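Local atomic coordinates of response regulator receiver protein (Pseudoalteromonas atlantica T6c, PDB entry 3KTO), a protein that is a CheY-like response regulator receiver protein that probably takes part in signal transduction and transcriptional regulation, by a mechanism that remains uncertain. Residues A20-L25 against K109-H114; A37-F42 against A58-K63. One frame throughout, in Å; residues are numbered along the deposited sequence.

Interaction 1: A20-L25 against K109-H114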
# COMPACT_ATOMS: atom_id res chain seq x y z
N ALA A 20 -4.45 11.10 8.27
CA ALA A 20 -5.81 11.61 8.19
C ALA A 20 -6.79 10.68 8.91
O ALA A 20 -7.48 11.08 9.85
CB ALA A 20 -6.23 11.78 6.73
N ALA A 21 -6.82 9.42 8.47
CA ALA A 21 -7.71 8.41 9.03
C ALA A 21 -7.54 8.18 10.53
O ALA A 21 -8.52 8.10 11.27
CB ALA A 21 -7.53 7.10 8.29
N LEU A 22 -6.29 8.07 10.97
CA LEU A 22 -6.01 7.84 12.38
C LEU A 22 -6.44 9.03 13.22
O LEU A 22 -6.99 8.87 14.31
CB LEU A 22 -4.52 7.56 12.59
CG LEU A 22 -4.22 6.32 13.44
CD1 LEU A 22 -4.90 5.12 12.79
CD2 LEU A 22 -2.72 6.09 13.54
N SER A 23 -6.20 10.24 12.72
CA SER A 23 -6.57 11.44 13.45
C SER A 23 -8.08 11.51 13.65
O SER A 23 -8.55 11.85 14.74
CB SER A 23 -6.08 12.68 12.72
OG SER A 23 -4.66 12.72 12.71
N LYS A 24 -8.83 11.18 12.61
CA LYS A 24 -10.29 11.20 12.68
C LYS A 24 -10.80 10.20 13.70
O LYS A 24 -11.63 10.53 14.55
CB LYS A 24 -10.89 10.90 11.30
CG LYS A 24 -10.80 12.08 10.33
CD LYS A 24 -11.23 11.72 8.91
CE LYS A 24 -10.17 10.87 8.20
NZ LYS A 24 -10.49 10.63 6.75
N LEU A 25 -10.31 8.97 13.61
CA LEU A 25 -10.70 7.91 14.53
C LEU A 25 -10.43 8.20 16.01
O LEU A 25 -11.19 7.77 16.87
CB LEU A 25 -9.99 6.61 14.15
CG LEU A 25 -10.17 5.45 15.13
CD1 LEU A 25 -11.62 4.98 15.12
CD2 LEU A 25 -9.24 4.31 14.76
N LYS A 109 -1.65 -3.35 9.98
CA LYS A 109 -2.63 -2.55 9.25
C LYS A 109 -2.92 -3.32 7.95
O LYS A 109 -2.02 -3.94 7.39
CB LYS A 109 -2.07 -1.17 8.91
CG LYS A 109 -1.86 -0.26 10.11
CD LYS A 109 -1.55 1.17 9.68
CE LYS A 109 -0.17 1.29 9.03
NZ LYS A 109 0.14 2.71 8.64
N PRO A 110 -4.17 -3.31 7.46
CA PRO A 110 -5.37 -2.67 8.01
C PRO A 110 -5.65 -3.20 9.41
O PRO A 110 -5.54 -4.40 9.67
CB PRO A 110 -6.46 -3.05 7.01
CG PRO A 110 -5.99 -4.37 6.50
CD PRO A 110 -4.52 -4.11 6.28
N PHE A 111 -6.01 -2.29 10.30
CA PHE A 111 -6.27 -2.64 11.69
C PHE A 111 -7.73 -2.61 12.09
O PHE A 111 -8.59 -2.11 11.36
CB PHE A 111 -5.50 -1.69 12.61
CG PHE A 111 -5.91 -0.26 12.43
CD1 PHE A 111 -5.57 0.44 11.28
CD2 PHE A 111 -6.69 0.38 13.39
CE1 PHE A 111 -6.00 1.74 11.07
CE2 PHE A 111 -7.12 1.69 13.20
CZ PHE A 111 -6.77 2.37 12.03
N ILE A 112 -7.99 -3.14 13.27
CA ILE A 112 -9.32 -3.18 13.84
C ILE A 112 -9.37 -1.91 14.69
O ILE A 112 -8.57 -1.74 15.60
CB ILE A 112 -9.49 -4.41 14.73
CG1 ILE A 112 -9.00 -5.65 13.97
CG2 ILE A 112 -10.94 -4.58 15.12
CD1 ILE A 112 -8.94 -6.91 14.80
N GLU A 113 -10.30 -1.02 14.38
CA GLU A 113 -10.34 0.22 15.12
C GLU A 113 -10.44 0.10 16.64
O GLU A 113 -9.79 0.87 17.34
CB GLU A 113 -11.44 1.14 14.59
CG GLU A 113 -12.84 0.58 14.63
CD GLU A 113 -13.87 1.65 14.31
OE1 GLU A 113 -13.71 2.35 13.28
OE2 GLU A 113 -14.84 1.80 15.08
N HIS A 114 -11.20 -0.85 17.16
CA HIS A 114 -11.31 -0.94 18.61
C HIS A 114 -9.98 -1.32 19.26
O HIS A 114 -9.72 -0.95 20.40
CB HIS A 114 -12.43 -1.89 19.06
CG HIS A 114 -12.09 -3.34 18.98
ND1 HIS A 114 -12.34 -4.12 17.87
CD2 HIS A 114 -11.54 -4.18 19.90
CE1 HIS A 114 -11.96 -5.36 18.10
NE2 HIS A 114 -11.47 -5.42 19.32
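With chi1 at 61°, the CG of Phe-111 stands between its own backbone N and carbonyl carbon, which throws the ring across to helix 16-26, while Leu-25, its CG anti to the backbone N (chi1 173°), reaches out from that helix to meet it. CD2 of Leu-25 comes in at the ring edge, in the ring plane, 3.7 Å from CE2 of Phe-111. One helical turn earlier, Leu-22 sends CD1 obliquely against the far end of the ring, 3.4 Å from CZ of Phe-111. Leu-25 also works as a fork: CD1 and CD2 both lie 3.9 Å from CB of Glu-113, in the first turn of helix 113-127, and CD1 lies 3.8 Å from the carboxylate OE1 of Glu-113. Leu-116 and Met-86 close around the same cluster. Replacing Phe-111 by an alanine is likely to leave the methyl ends of Leu-22 and Leu-25 without the ring they pack on, opening a gap between the first and last helices. Phe-111 follows Lys-109 and the cis peptide before Pro-110, the Lys-Pro turn known from receivers, and Lys-109 NZ salt-bridges Asp-13 and Glu-57. Apolar van der Waals docking thus anchors that turn beside an acidic cluster.

Interaction 2: A37-F42 against A58-K63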
# COMPACT_ATOMS: atom_id res chain seq x y z
N ALA A 37 5.26 13.48 9.17
CA ALA A 37 5.41 12.64 7.99
C ALA A 37 6.72 11.86 7.87
O ALA A 37 6.89 11.07 6.93
CB ALA A 37 5.19 13.47 6.74
N SER A 38 7.66 12.08 8.79
CA SER A 38 8.94 11.36 8.73
C SER A 38 9.68 11.41 10.06
O SER A 38 9.34 12.20 10.94
CB SER A 38 9.84 11.97 7.65
OG SER A 38 10.29 13.26 8.03
N ALA A 39 10.71 10.57 10.19
CA ALA A 39 11.52 10.54 11.41
C ALA A 39 12.30 11.84 11.48
O ALA A 39 12.47 12.42 12.55
CB ALA A 39 12.48 9.36 11.37
N GLU A 40 12.79 12.30 10.33
CA GLU A 40 13.55 13.53 10.27
C GLU A 40 12.71 14.70 10.80
O GLU A 40 13.17 15.49 11.62
CB GLU A 40 13.98 13.80 8.82
CG GLU A 40 14.70 15.11 8.63
CD GLU A 40 14.95 15.41 7.16
OE1 GLU A 40 13.97 15.54 6.40
OE2 GLU A 40 16.13 15.52 6.77
N SER A 41 11.47 14.80 10.32
CA SER A 41 10.57 15.85 10.75
C SER A 41 10.27 15.77 12.25
O SER A 41 10.25 16.79 12.94
CB SER A 41 9.26 15.78 9.97
OG SER A 41 8.37 16.79 10.40
N PHE A 42 10.02 14.56 12.75
CA PHE A 42 9.74 14.41 14.17
C PHE A 42 10.94 14.76 15.04
O PHE A 42 10.78 15.29 16.13
CB PHE A 42 9.33 12.97 14.51
CG PHE A 42 9.15 12.74 15.98
CD1 PHE A 42 8.05 13.26 16.65
CD2 PHE A 42 10.13 12.08 16.71
CE1 PHE A 42 7.91 13.12 18.03
CE2 PHE A 42 10.01 11.94 18.09
CZ PHE A 42 8.89 12.46 18.75
N ALA A 58 6.18 1.33 11.46
CA ALA A 58 7.45 0.61 11.51
C ALA A 58 8.38 0.85 10.33
O ALA A 58 9.60 0.86 10.50
CB ALA A 58 7.18 -0.92 11.64
N HIS A 59 7.81 1.03 9.14
CA HIS A 59 8.62 1.20 7.94
C HIS A 59 8.46 2.56 7.27
O HIS A 59 7.98 2.65 6.14
CB HIS A 59 8.27 0.09 6.95
CG HIS A 59 8.22 -1.27 7.57
ND1 HIS A 59 9.25 -1.79 8.32
CD2 HIS A 59 7.25 -2.22 7.56
CE1 HIS A 59 8.92 -3.00 8.73
NE2 HIS A 59 7.71 -3.28 8.29
N LEU A 60 8.85 3.61 7.99
CA LEU A 60 8.74 4.97 7.48
C LEU A 60 9.41 5.12 6.12
O LEU A 60 10.54 4.68 5.92
CB LEU A 60 9.35 5.94 8.49
CG LEU A 60 8.55 6.06 9.80
CD1 LEU A 60 9.39 6.75 10.86
CD2 LEU A 60 7.25 6.82 9.55
N GLU A 61 8.68 5.72 5.19
CA GLU A 61 9.15 5.95 3.83
C GLU A 61 9.62 4.68 3.12
O GLU A 61 10.45 4.73 2.22
CB GLU A 61 10.25 7.01 3.82
CG GLU A 61 9.78 8.32 4.45
CD GLU A 61 10.62 9.52 4.06
OE1 GLU A 61 11.86 9.47 4.20
OE2 GLU A 61 10.03 10.53 3.62
N ASP A 62 9.07 3.54 3.52
CA ASP A 62 9.42 2.26 2.91
C ASP A 62 10.83 1.78 3.26
O ASP A 62 11.36 0.88 2.60
CB ASP A 62 9.23 2.34 1.39
CG ASP A 62 8.32 1.25 0.86
OD1 ASP A 62 7.50 0.72 1.64
OD2 ASP A 62 8.42 0.93 -0.34
N LYS A 63 11.42 2.38 4.28
CA LYS A 63 12.74 1.99 4.79
C LYS A 63 12.44 1.00 5.90
O LYS A 63 12.00 1.38 6.98
CB LYS A 63 13.50 3.19 5.35
CG LYS A 63 14.16 4.06 4.29
CD LYS A 63 13.16 4.78 3.42
CE LYS A 63 13.86 5.53 2.29
NZ LYS A 63 15.01 6.33 2.79
O HOH W 1 7.63 11.36 4.45
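In the doubly wound, CheY-like receiver fold, this contact joins two loops at the end of the sheet where receivers of this family usually carry their phosphorylation site: the turn leading from strand 32-36 into helix 39-42, and the loop after strand 51-57. Glu-57, which bonds His-59 N, probably stands where the acceptor Asp would be. The helix start is capped by Ser-38, whose OG accepts from the backbone N of Ser-41 at 3.0 Å with a fairly straight N-H...O angle of 163°. Just past the cap, the CB methyl of Ala-39 meets CD1 of Leu-60 at 4.1 Å, and the same CD1 lies equally far from the backbone N of Ala-39. Leu-60 gets there because its CG is anti to the carbonyl carbon (chi1 -68°); its side chain also packs on Val-12 and His-14. Beside this apolar touch, a water spanning from loop to loop donates to the carbonyl O of Ala-37 at 2.6 Å. It also donates to OE2 of Glu-61, 2.7 Å away. That same OE2 of Glu-61 stays 4.3 Å from CB of Ser-38. Further along the second loop, the backbone of Asp-62 bonds to the third subunit, another copy of this protein. Chemically, a methyl contact is supplemented by a water that joins two acceptors, the Glu-61 carboxylate presumably being ionised, through a shared donor.

Both contacts belong to one receiver domain built on the parallel sheet ordered 32-36, 8-12, 51-57, 83-87, 105-108. Both segments of interaction 2 fall within the span of chain that interaction 1 brackets; interaction 1 ties the first helix, 16-26, to the start of the last, 113-127, whereas interaction 2 joins connections that follow strands 32-36 and 51-57. Their centres are 18 Å apart and their nearest atoms about 7 Å, so they do not touch. Strand 8-12 leads towards helix 16-26, and Val-12 of that strand touches Leu-60, linking the two regions. In the three-chain assembly, segment 109-114 meets residues 61-63 of the second subunit and segment 58-63 meets residues 109-111 of the third, two halves of one repeated interface.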